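Local coordinates for protein glycoside Hydrolase (Bacteroides uniformis, PDB 5TA0) that binds agarose-derived oligosaccharides and, as a family 86 glycoside hydrolase of a gut symbiont, probably cleaves glycosidic bonds within agarose chains, at residues Lys296-Glu301 with Asp589-Asp594; Arg75-Tyr80 with Phe413-Lys418; Asn550-Thr555 with Gly617-Ser622. All blocks are in the same frame, centred on the assembly; numbering follows the deposited sequence. Where two conformers were deposited one is given.

Three contacts illustrate how a multidomain glycoside hydrolase is held together at different levels. Interaction 2 joins the C-terminal end of a helix of the catalytic barrel to the later helix 411-416, with the side chain of Tyr414 about 14 Å from a bound 3,6-anhydro-alpha-L-galactopyranose unit. Interaction 1 crosses from the start of barrel helix 298-315 to a loop of the C-terminal beta region, where interaction 3 joins the loop after strand 545-549 to the residues leading into strand 619-624. The centres of interactions 1 and 2 lie about 28 Å apart, those of 1 and 3 about 25 Å, and those of 2 and 3 about 42 Å. None touches another.

Interaction 1: residues Lys296-Glu301 with Asp589-Asp594; sequences KGSNME and DNFRGD. With EDO (1,2-ethanediol), chain U.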
loop_
_atom_site.group_PDB
_atom_site.type_symbol
_atom_site.label_atom_id
_atom_site.label_comp_id
_atom_site.label_asym_id
_atom_site.label_seq_id
_atom_site.Cartn_x
_atom_site.Cartn_y
_atom_site.Cartn_z
ATOM N N LYS A 296 6.573 6.878 -4.986
ATOM C CA LYS A 296 7.646 6.242 -4.245
ATOM C C LYS A 296 8.681 7.290 -3.855
ATOM O O LYS A 296 8.949 8.246 -4.608
ATOM C CB LYS A 296 8.276 5.081 -4.996
ATOM C CG LYS A 296 8.979 5.397 -6.330
ATOM C CD LYS A 296 9.476 4.087 -6.930
ATOM C CE LYS A 296 10.036 4.217 -8.329
ATOM N NZ LYS A 296 11.487 4.556 -8.338
ATOM N N GLY A 297 9.200 7.158 -2.645
ATOM C CA GLY A 297 10.013 8.201 -2.039
ATOM C C GLY A 297 9.218 9.153 -1.195
ATOM O O GLY A 297 8.236 8.759 -0.556
ATOM N N SER A 298 9.637 10.422 -1.143
ATOM C CA SER A 298 9.100 11.349 -0.168
ATOM C C SER A 298 7.629 11.721 -0.356
ATOM O O SER A 298 6.972 12.147 0.605
ATOM C CB SER A 298 9.932 12.641 -0.087
ATOM O OG SER A 298 9.683 13.535 -1.185
ATOM N N ASN A 299 7.142 11.643 -1.597
ATOM C CA ASN A 299 5.736 12.026 -1.869
ATOM C C ASN A 299 4.729 11.152 -1.090
ATOM O O ASN A 299 3.903 11.674 -0.355
ATOM C CB ASN A 299 5.494 12.010 -3.383
ATOM C CG ASN A 299 4.067 12.336 -3.772
ATOM O OD1 ASN A 299 3.311 11.454 -4.180
ATOM N ND2 ASN A 299 3.668 13.585 -3.609
ATOM N N MET A 300 4.810 9.834 -1.227
ATOM C CA MET A 300 3.880 8.970 -0.482
ATOM C C MET A 300 4.074 9.062 1.028
ATOM O O MET A 300 3.119 8.901 1.783
ATOM C CB MET A 300 3.938 7.521 -0.974
ATOM C CG MET A 300 5.212 6.779 -0.690
ATOM S SD MET A 300 5.318 5.168 -1.490
ATOM C CE MET A 300 4.282 4.167 -0.441
ATOM N N GLU A 301 5.282 9.394 1.462
ATOM C CA GLU A 301 5.490 9.642 2.885
ATOM C C GLU A 301 4.633 10.829 3.376
ATOM O O GLU A 301 4.073 10.816 4.472
ATOM C CB GLU A 301 6.975 9.917 3.175
ATOM C CG GLU A 301 7.908 8.729 2.973
ATOM C CD GLU A 301 7.610 7.574 3.904
ATOM O OE1 GLU A 301 7.411 7.808 5.110
ATOM O OE2 GLU A 301 7.536 6.437 3.410
ATOM N N ASP A 589 20.543 18.436 2.270
ATOM C CA ASP A 589 20.265 18.715 0.854
ATOM C C ASP A 589 19.549 17.557 0.153
ATOM O O ASP A 589 18.743 17.798 -0.761
ATOM C CB ASP A 589 21.561 19.030 0.084
ATOM C CG ASP A 589 22.017 20.466 0.266
ATOM O OD1 ASP A 589 21.184 21.388 0.123
ATOM O OD2 ASP A 589 23.217 20.672 0.538
ATOM N N ASN A 590 19.852 16.321 0.562
ATOM C CA ASN A 590 19.232 15.137 -0.041
ATOM C C ASN A 590 18.079 14.626 0.817
ATOM O O ASN A 590 18.184 14.578 2.043
ATOM C CB ASN A 590 20.252 14.014 -0.272
ATOM C CG ASN A 590 19.753 12.937 -1.238
ATOM O OD1 ASN A 590 18.786 13.135 -1.977
ATOM N ND2 ASN A 590 20.422 11.791 -1.241
ATOM N N PHE A 591 16.984 14.267 0.151
ATOM C CA PHE A 591 15.816 13.659 0.787
ATOM C C PHE A 591 15.455 12.383 0.044
ATOM O O PHE A 591 16.031 12.054 -0.988
ATOM C CB PHE A 591 14.636 14.652 0.867
ATOM C CG PHE A 591 14.302 15.311 -0.438
ATOM C CD1 PHE A 591 14.768 16.589 -0.714
ATOM C CD2 PHE A 591 13.544 14.661 -1.404
ATOM C CE1 PHE A 591 14.478 17.209 -1.924
ATOM C CE2 PHE A 591 13.254 15.268 -2.616
ATOM C CZ PHE A 591 13.716 16.549 -2.880
ATOM N N ARG A 592 14.508 11.643 0.600
ATOM C CA ARG A 592 14.128 10.357 0.054
ATOM C C ARG A 592 13.467 10.487 -1.321
ATOM O O ARG A 592 12.384 11.068 -1.453
ATOM C CB ARG A 592 13.184 9.699 1.061
ATOM C CG ARG A 592 12.832 8.281 0.747
ATOM C CD ARG A 592 11.620 7.851 1.507
ATOM N NE ARG A 592 11.758 7.779 2.964
ATOM C CZ ARG A 592 11.556 6.691 3.712
ATOM N NH1 ARG A 592 11.290 5.519 3.158
ATOM N NH2 ARG A 592 11.608 6.762 5.038
ATOM N N GLY A 593 14.117 9.941 -2.346
ATOM C CA GLY A 593 13.588 9.935 -3.690
ATOM C C GLY A 593 13.823 11.189 -4.513
ATOM O O GLY A 593 14.722 11.992 -4.213
ATOM N N ASP A 594 13.007 11.333 -5.547
ATOM C CA ASP A 594 13.317 12.226 -6.657
ATOM C C ASP A 594 12.866 13.658 -6.421
ATOM O O ASP A 594 12.033 13.943 -5.557
ATOM C CB ASP A 594 12.773 11.660 -7.979
ATOM C CG ASP A 594 11.296 11.873 -8.160
ATOM O OD1 ASP A 594 10.500 11.103 -7.573
ATOM O OD2 ASP A 594 10.890 12.798 -8.892
HETATM C C1 EDO U . 3.009 11.421 -8.132
HETATM O O1 EDO U . 2.560 12.010 -6.933
HETATM C C2 EDO U . 1.855 11.262 -9.085
HETATM O O2 EDO U . 1.890 9.918 -9.493
HETATM O O HOH W 1 11.134 9.014 -6.024
HETATM O O HOH W 2 10.404 12.865 -3.692
#
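Gly297 and Gly593 meet with almost nothing between them, their CA atoms 4.3 Å apart, in the tightly packed part of the contact. Both have positive phi, and a side chain on either would run into the other's backbone as well as into the carbonyl oxygen preceding it. Gly297 is the N-cap residue of a helix, and the next amide, Ser298 N, gives a weak, bent hydrogen bond to Arg592 O at 2.8 Å (129°).

The aliphatic part of Arg592 runs along Gly297 before bending at chi3 (-66°), which brings the guanidinium face to face with the Glu301 carboxylate, the two chains crossing at about a right angle and the planes 13° apart. Glu301 OE2 sits above the guanidinium plane, 3.9 Å from Arg592 NH1, where no N-H points at it; the long salt bridge is one of charge alone. The N-H groups have other acceptors, NH2 pairing with Glu607 and NH1 with Glu359, while Gln356 NE2 donates to Glu301 OE2, and OE1 holds Arg563 and Arg360. Replacing Arg592 by an alanine removes the guanidinium, which would probably leave Glu607 and Glu359 without this partner and uncover the Glu301 carboxylate.

Water mediates the looser side, toward the partly exposed Asp594. One molecule donates to Lys296 O (2.7 Å) and to Asp594 OD1 (2.7 Å) and accepts from Asp594 N; a second joins Ser298 OG to Asp594 O. Asp594 OD2 accepts from Gln596 N.

Beside the contact, the start of helix 298-315 also lies against strand 602-609, Ser298 being hydrogen-bonded through its backbone to Val605, while helix 340-358 packs against Met300.

Interaction 2: residues Arg75-Tyr80 with Phe413-Lys418; sequences RKYDVY and FYQLWK. With EDO (1,2-ethanediol), chain O.
Tyr77 reaches across to three residues of the facing helix end, and its side chain can be followed outward atom by atom. CB lies 4.5 Å from Tyr414 CB. With CG anti to the carbonyl carbon (chi1 -70°), the ring lies alongside the last turn of the partner helix and the residues after it: CD1 meets Lys418 CD at 3.9 Å and, almost as near, Tyr414 O, while CE1 rests 3.6 Å from Gln415 CG, which CZ also nears (3.8 Å). At the tip, Tyr77 OH accepts a nearly straight hydrogen bond from Gln415 NE2 (3.1 Å, 174°), lying in the plane of the amide, although ring and amide planes are turned 66° apart.

Beside it, both methyls of Val79 touch the ring of Tyr414, whose hydroxyl binds Asn50 O; the closest approach is Val79 CG2 to Tyr414 CD2 at 3.6 Å. Water completes the polar pairing: one molecule donates to both Tyr77 O and Tyr414 O, and two others bridge Lys76 O to Lys418 NZ.

Asp78, with positive phi, is the C-prime residue of a Schellman motif. This helix ending turns the chain from helix 69-76 into strand 80-84, a helix-to-strand connection characteristic of alpha/beta barrels.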
loop_
_atom_site.group_PDB
_atom_site.type_symbol
_atom_site.label_atom_id
_atom_site.label_comp_id
_atom_site.label_asym_id
_atom_site.label_seq_id
_atom_site.Cartn_x
_atom_site.Cartn_y
_atom_site.Cartn_z
ATOM N N ARG A 75 1.524 -22.248 -2.754
ATOM C CA ARG A 75 2.241 -23.057 -1.762
ATOM C C ARG A 75 3.760 -22.902 -1.868
ATOM O O ARG A 75 4.410 -22.542 -0.892
ATOM C CB ARG A 75 1.805 -24.525 -1.831
ATOM C CG ARG A 75 2.351 -25.382 -0.690
ATOM C CD ARG A 75 3.755 -25.947 -0.862
ATOM N NE ARG A 75 4.018 -26.581 -2.157
ATOM C CZ ARG A 75 5.239 -26.819 -2.658
ATOM N NH1 ARG A 75 5.370 -27.386 -3.855
ATOM N NH2 ARG A 75 6.341 -26.487 -1.984
ATOM N N LYS A 76 4.319 -23.161 -3.048
ATOM C CA LYS A 76 5.786 -23.149 -3.184
ATOM C C LYS A 76 6.396 -21.766 -2.899
ATOM O O LYS A 76 7.415 -21.670 -2.224
ATOM C CB LYS A 76 6.224 -23.636 -4.569
ATOM C CG LYS A 76 7.730 -23.599 -4.741
ATOM C CD LYS A 76 8.199 -24.264 -6.021
ATOM C CE LYS A 76 8.198 -23.300 -7.185
ATOM N NZ LYS A 76 8.701 -23.972 -8.418
ATOM N N TYR A 77 5.761 -20.696 -3.379
ATOM C CA TYR A 77 6.297 -19.355 -3.119
ATOM C C TYR A 77 5.755 -18.721 -1.830
ATOM O O TYR A 77 6.274 -17.686 -1.401
ATOM C CB TYR A 77 6.080 -18.452 -4.318
ATOM C CG TYR A 77 6.944 -18.833 -5.506
ATOM C CD1 TYR A 77 8.332 -18.695 -5.458
ATOM C CD2 TYR A 77 6.373 -19.321 -6.672
ATOM C CE1 TYR A 77 9.114 -19.063 -6.547
ATOM C CE2 TYR A 77 7.151 -19.662 -7.769
ATOM C CZ TYR A 77 8.510 -19.530 -7.696
ATOM O OH TYR A 77 9.296 -19.886 -8.789
ATOM N N ASP A 78 4.748 -19.355 -1.207
ATOM C CA ASP A 78 4.121 -18.855 0.045
ATOM C C ASP A 78 3.559 -17.447 -0.161
ATOM O O ASP A 78 4.001 -16.460 0.436
ATOM C CB ASP A 78 5.079 -18.903 1.233
ATOM C CG ASP A 78 4.375 -18.735 2.561
ATOM O OD1 ASP A 78 3.390 -19.441 2.781
ATOM O OD2 ASP A 78 4.830 -17.962 3.401
ATOM N N VAL A 79 2.548 -17.413 -1.021
ATOM C CA VAL A 79 1.924 -16.180 -1.476
ATOM C C VAL A 79 0.469 -16.167 -1.048
ATOM O O VAL A 79 -0.220 -17.168 -1.208
ATOM C CB VAL A 79 2.029 -16.022 -3.004
ATOM C CG1 VAL A 79 1.363 -14.730 -3.472
ATOM C CG2 VAL A 79 3.485 -16.068 -3.447
ATOM N N TYR A 80 0.001 -15.020 -0.558
ATOM C CA TYR A 80 -1.333 -14.911 0.032
ATOM C C TYR A 80 -2.308 -14.142 -0.877
ATOM O O TYR A 80 -1.910 -13.472 -1.841
ATOM C CB TYR A 80 -1.209 -14.279 1.444
ATOM C CG TYR A 80 -0.399 -15.201 2.333
ATOM C CD1 TYR A 80 1.003 -15.257 2.272
ATOM C CD2 TYR A 80 -1.044 -16.091 3.189
ATOM C CE1 TYR A 80 1.702 -16.197 3.032
ATOM C CE2 TYR A 80 -0.339 -17.020 3.946
ATOM C CZ TYR A 80 1.016 -17.068 3.852
ATOM O OH TYR A 80 1.717 -18.026 4.586
ATOM N N PHE A 413 8.852 -10.867 -8.631
ATOM C CA PHE A 413 8.636 -10.282 -7.295
ATOM C C PHE A 413 8.549 -11.373 -6.218
ATOM O O PHE A 413 9.180 -11.277 -5.182
ATOM C CB PHE A 413 7.359 -9.439 -7.287
ATOM C CG PHE A 413 6.973 -8.923 -5.923
ATOM C CD1 PHE A 413 7.544 -7.783 -5.390
ATOM C CD2 PHE A 413 6.036 -9.599 -5.167
ATOM C CE1 PHE A 413 7.202 -7.347 -4.130
ATOM C CE2 PHE A 413 5.673 -9.155 -3.901
ATOM C CZ PHE A 413 6.257 -8.025 -3.393
ATOM N N TYR A 414 7.775 -12.416 -6.493
ATOM C CA TYR A 414 7.558 -13.480 -5.513
ATOM C C TYR A 414 8.783 -14.382 -5.377
ATOM O O TYR A 414 9.042 -14.920 -4.311
ATOM C CB TYR A 414 6.248 -14.245 -5.822
ATOM C CG TYR A 414 5.097 -13.270 -5.844
ATOM C CD1 TYR A 414 4.662 -12.679 -7.027
ATOM C CD2 TYR A 414 4.511 -12.847 -4.659
ATOM C CE1 TYR A 414 3.649 -11.725 -7.029
ATOM C CE2 TYR A 414 3.493 -11.899 -4.630
ATOM C CZ TYR A 414 3.065 -11.325 -5.821
ATOM O OH TYR A 414 2.101 -10.339 -5.845
ATOM N N GLN A 415 9.568 -14.506 -6.453
ATOM C CA GLN A 415 10.844 -15.188 -6.399
ATOM C C GLN A 415 11.838 -14.399 -5.549
ATOM O O GLN A 415 12.557 -14.965 -4.705
ATOM C CB GLN A 415 11.384 -15.430 -7.823
ATOM C CG GLN A 415 10.554 -16.449 -8.567
ATOM C CD GLN A 415 10.789 -16.503 -10.058
ATOM O OE1 GLN A 415 11.193 -15.537 -10.690
ATOM N NE2 GLN A 415 10.475 -17.654 -10.629
ATOM N N LEU A 416 11.852 -13.092 -5.709
ATOM C CA LEU A 416 12.754 -12.239 -4.950
ATOM C C LEU A 416 12.478 -12.317 -3.449
ATOM O O LEU A 416 13.412 -12.386 -2.653
ATOM C CB LEU A 416 12.645 -10.793 -5.432
ATOM C CG LEU A 416 13.435 -9.706 -4.720
ATOM C CD1 LEU A 416 14.926 -9.913 -4.900
ATOM C CD2 LEU A 416 13.014 -8.342 -5.231
ATOM N N TRP A 417 11.194 -12.292 -3.087
ATOM C CA TRP A 417 10.781 -12.259 -1.676
ATOM C C TRP A 417 10.546 -13.648 -1.087
ATOM O O TRP A 417 10.081 -13.777 0.045
ATOM C CB TRP A 417 9.518 -11.371 -1.526
ATOM C CG TRP A 417 9.847 -9.911 -1.643
ATOM C CD1 TRP A 417 9.918 -9.160 -2.810
ATOM C CD2 TRP A 417 10.194 -9.006 -0.581
ATOM N NE1 TRP A 417 10.288 -7.885 -2.522
ATOM C CE2 TRP A 417 10.466 -7.760 -1.165
ATOM C CE3 TRP A 417 10.297 -9.130 0.810
ATOM C CZ2 TRP A 417 10.818 -6.638 -0.400
ATOM C CZ3 TRP A 417 10.628 -8.018 1.556
ATOM C CH2 TRP A 417 10.895 -6.802 0.965
ATOM N N LYS A 418 10.856 -14.713 -1.828
ATOM C CA LYS A 418 10.668 -16.085 -1.336
ATOM C C LYS A 418 11.426 -16.263 -0.002
ATOM O O LYS A 418 12.537 -15.762 0.165
ATOM C CB LYS A 418 11.152 -17.101 -2.384
ATOM C CG LYS A 418 10.734 -18.523 -2.123
ATOM C CD LYS A 418 11.323 -19.472 -3.152
ATOM C CE LYS A 418 10.767 -20.874 -3.055
ATOM N NZ LYS A 418 11.163 -21.572 -1.798
HETATM C C1 EDO O . 3.542 -8.200 -8.276
HETATM O O1 EDO O . 3.767 -8.065 -6.905
HETATM C C2 EDO O . 4.516 -7.229 -8.896
HETATM O O2 EDO O . 3.781 -6.017 -9.034
HETATM O O HOH W 3 8.879 -20.832 0.029
HETATM O O HOH W 4 9.371 -23.860 -1.683
HETATM O O HOH W 5 7.356 -15.153 -2.100
#

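Interaction 3: residues Asn550-Thr555 with Gly617-Ser622; sequences NNVKKT and GNNTIS. With EDO (1,2-ethanediol), chain T.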
loop_
_atom_site.group_PDB
_atom_site.type_symbol
_atom_site.label_atom_id
_atom_site.label_comp_id
_atom_site.label_asym_id
_atom_site.label_seq_id
_atom_site.Cartn_x
_atom_site.Cartn_y
_atom_site.Cartn_z
ATOM N N ASN A 550 4.602 16.808 21.809
ATOM C CA ASN A 550 4.622 16.644 23.259
ATOM C C ASN A 550 4.442 15.209 23.741
ATOM O O ASN A 550 4.034 14.323 22.988
ATOM C CB ASN A 550 3.519 17.540 23.854
ATOM C CG ASN A 550 3.723 19.012 23.554
ATOM O OD1 ASN A 550 4.852 19.496 23.437
ATOM N ND2 ASN A 550 2.601 19.739 23.410
ATOM N N ASN A 551 4.739 14.974 25.027
ATOM C CA ASN A 551 4.716 13.659 25.666
ATOM C C ASN A 551 5.662 12.644 24.999
ATOM O O ASN A 551 5.376 11.455 24.961
ATOM C CB ASN A 551 3.276 13.094 25.763
ATOM C CG ASN A 551 2.636 13.257 27.143
ATOM O OD1 ASN A 551 3.299 13.315 28.207
ATOM N ND2 ASN A 551 1.316 13.244 27.144
ATOM N N VAL A 552 6.794 13.136 24.489
ATOM C CA VAL A 552 7.805 12.273 23.890
ATOM C C VAL A 552 8.575 11.565 24.998
ATOM O O VAL A 552 9.055 12.193 25.929
ATOM C CB VAL A 552 8.776 13.086 23.019
ATOM C CG1 VAL A 552 9.961 12.237 22.548
ATOM C CG2 VAL A 552 8.030 13.711 21.836
ATOM N N LYS A 553 8.662 10.251 24.891
ATOM C CA LYS A 553 9.351 9.441 25.883
ATOM C C LYS A 553 10.785 9.202 25.427
ATOM O O LYS A 553 11.028 8.673 24.347
ATOM C CB LYS A 553 8.587 8.134 26.105
ATOM C CG LYS A 553 7.090 8.302 26.380
ATOM C CD LYS A 553 6.708 9.252 27.528
ATOM C CE LYS A 553 7.420 8.909 28.842
ATOM N NZ LYS A 553 6.877 9.573 30.068
ATOM N N LYS A 554 11.735 9.687 26.204
ATOM C CA LYS A 554 13.140 9.409 25.951
ATOM C C LYS A 554 13.697 8.390 26.928
ATOM O O LYS A 554 13.149 8.173 28.017
ATOM C CB LYS A 554 13.959 10.690 26.030
ATOM C CG LYS A 554 13.650 11.705 24.936
ATOM C CD LYS A 554 14.514 12.941 25.088
ATOM C CE LYS A 554 15.975 12.661 24.743
ATOM N NZ LYS A 554 16.845 13.774 25.200
ATOM N N THR A 555 14.778 7.745 26.492
ATOM C CA THR A 555 15.582 6.829 27.298
ATOM C C THR A 555 17.015 7.361 27.268
ATOM O O THR A 555 17.274 8.437 26.729
ATOM C CB THR A 555 15.505 5.405 26.738
ATOM O OG1 THR A 555 15.851 5.385 25.352
ATOM C CG2 THR A 555 14.085 4.843 26.870
ATOM N N GLY A 617 10.727 16.014 26.538
ATOM C CA GLY A 617 9.360 15.482 26.484
ATOM C C GLY A 617 8.421 16.354 25.693
ATOM O O GLY A 617 7.638 15.849 24.880
ATOM N N ASN A 618 8.485 17.669 25.924
ATOM C CA ASN A 618 7.686 18.628 25.165
ATOM C C ASN A 618 8.615 19.458 24.307
ATOM O O ASN A 618 9.563 20.104 24.803
ATOM C CB ASN A 618 6.861 19.525 26.100
ATOM C CG ASN A 618 5.827 18.758 26.909
ATOM O OD1 ASN A 618 5.416 17.655 26.563
ATOM N ND2 ASN A 618 5.433 19.339 28.058
ATOM N N ASN A 619 8.389 19.430 23.003
ATOM C CA ASN A 619 9.330 19.964 22.027
ATOM C C ASN A 619 8.702 21.027 21.167
ATOM O O ASN A 619 7.563 20.861 20.706
ATOM C CB ASN A 619 9.823 18.840 21.121
ATOM C CG ASN A 619 10.497 17.745 21.900
ATOM O OD1 ASN A 619 11.673 17.868 22.237
ATOM N ND2 ASN A 619 9.770 16.695 22.225
ATOM N N THR A 620 9.458 22.086 20.895
ATOM C CA THR A 620 9.006 23.185 20.050
ATOM C C THR A 620 9.875 23.170 18.785
ATOM O O THR A 620 11.103 23.277 18.889
ATOM C CB THR A 620 9.136 24.518 20.826
ATOM O OG1 THR A 620 8.365 24.444 22.036
ATOM C CG2 THR A 620 8.660 25.693 19.981
ATOM N N ILE A 621 9.245 23.032 17.606
ATOM C CA ILE A 621 9.922 22.917 16.327
ATOM C C ILE A 621 9.529 24.145 15.509
ATOM O O ILE A 621 8.344 24.322 15.209
ATOM C CB ILE A 621 9.522 21.605 15.618
ATOM C CG1 ILE A 621 10.073 20.406 16.419
ATOM C CG2 ILE A 621 10.020 21.611 14.176
ATOM C CD1 ILE A 621 9.456 19.052 16.096
ATOM N N SER A 622 10.512 24.991 15.183
ATOM C CA SER A 622 10.279 26.264 14.503
ATOM C C SER A 622 10.882 26.216 13.107
ATOM O O SER A 622 12.021 25.809 12.943
ATOM C CB SER A 622 10.913 27.385 15.343
ATOM O OG SER A 622 11.169 28.547 14.602
HETATM C C1 EDO T . 2.997 17.355 29.965
HETATM O O1 EDO T . 3.200 18.716 29.695
HETATM C C2 EDO T . 2.318 16.603 28.853
HETATM O O2 EDO T . 3.126 16.622 27.696
#
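Asn618 and Gly617 together receive two consecutive amides of the opposite loop. Asn551 N donates to Asn618 OD1 at 3.2 Å, nearly straight (171°) and almost head-on to the amide carbonyl. Val552 N takes the backbone oxygen, Gly617 O, at 2.9 Å, arriving in the carbonyl plane on a lone pair. Although Asn551 N also lies 3.0 Å from Gly617 O, its N-H is badly angled for that oxygen and is spent on the asparagine instead. Gly617 O is further approached by Asn550 CA, and Gly617 CA in turn points a C-H at Val552 O, which is hydrogen-bonded to a bound glycerol.

The Asn618 amide has work on both ends. Besides Asn551 N, its OD1 accepts from O2 of a 1,2-ethanediol at 2.8 Å, and Asn618 ND2 donates to O1 of the same molecule at 2.8 Å. A chi1 of -64° sets Asn618 CG beside the backbone N, and the side chain crosses that of Asn550 at about a right angle, putting Asn618 OD1 3.3 Å from Asn550 CB. The diol, probably from the crystallisation liquor, thus closes a ring over the outer side of the group.

Deeper in, the contact becomes partly apolar. Val552 CG2 lies 3.5 Å from Asn619 ND2, which donates to Ile549 O, while Asn619 OD1 accepts from Lys616 N and Asn581 ND2. The valine itself leans on Met637 and Ile639 of strand 631-642.

Strand 619-624 pairs antiparallel with strand 545-549, and here the association runs past their ends by a backbone bond and a bond to a side chain, which is consistent with the Asn618 side-chain carbonyl standing in for a main-chain acceptor where the chain leaves regular sheet pairing.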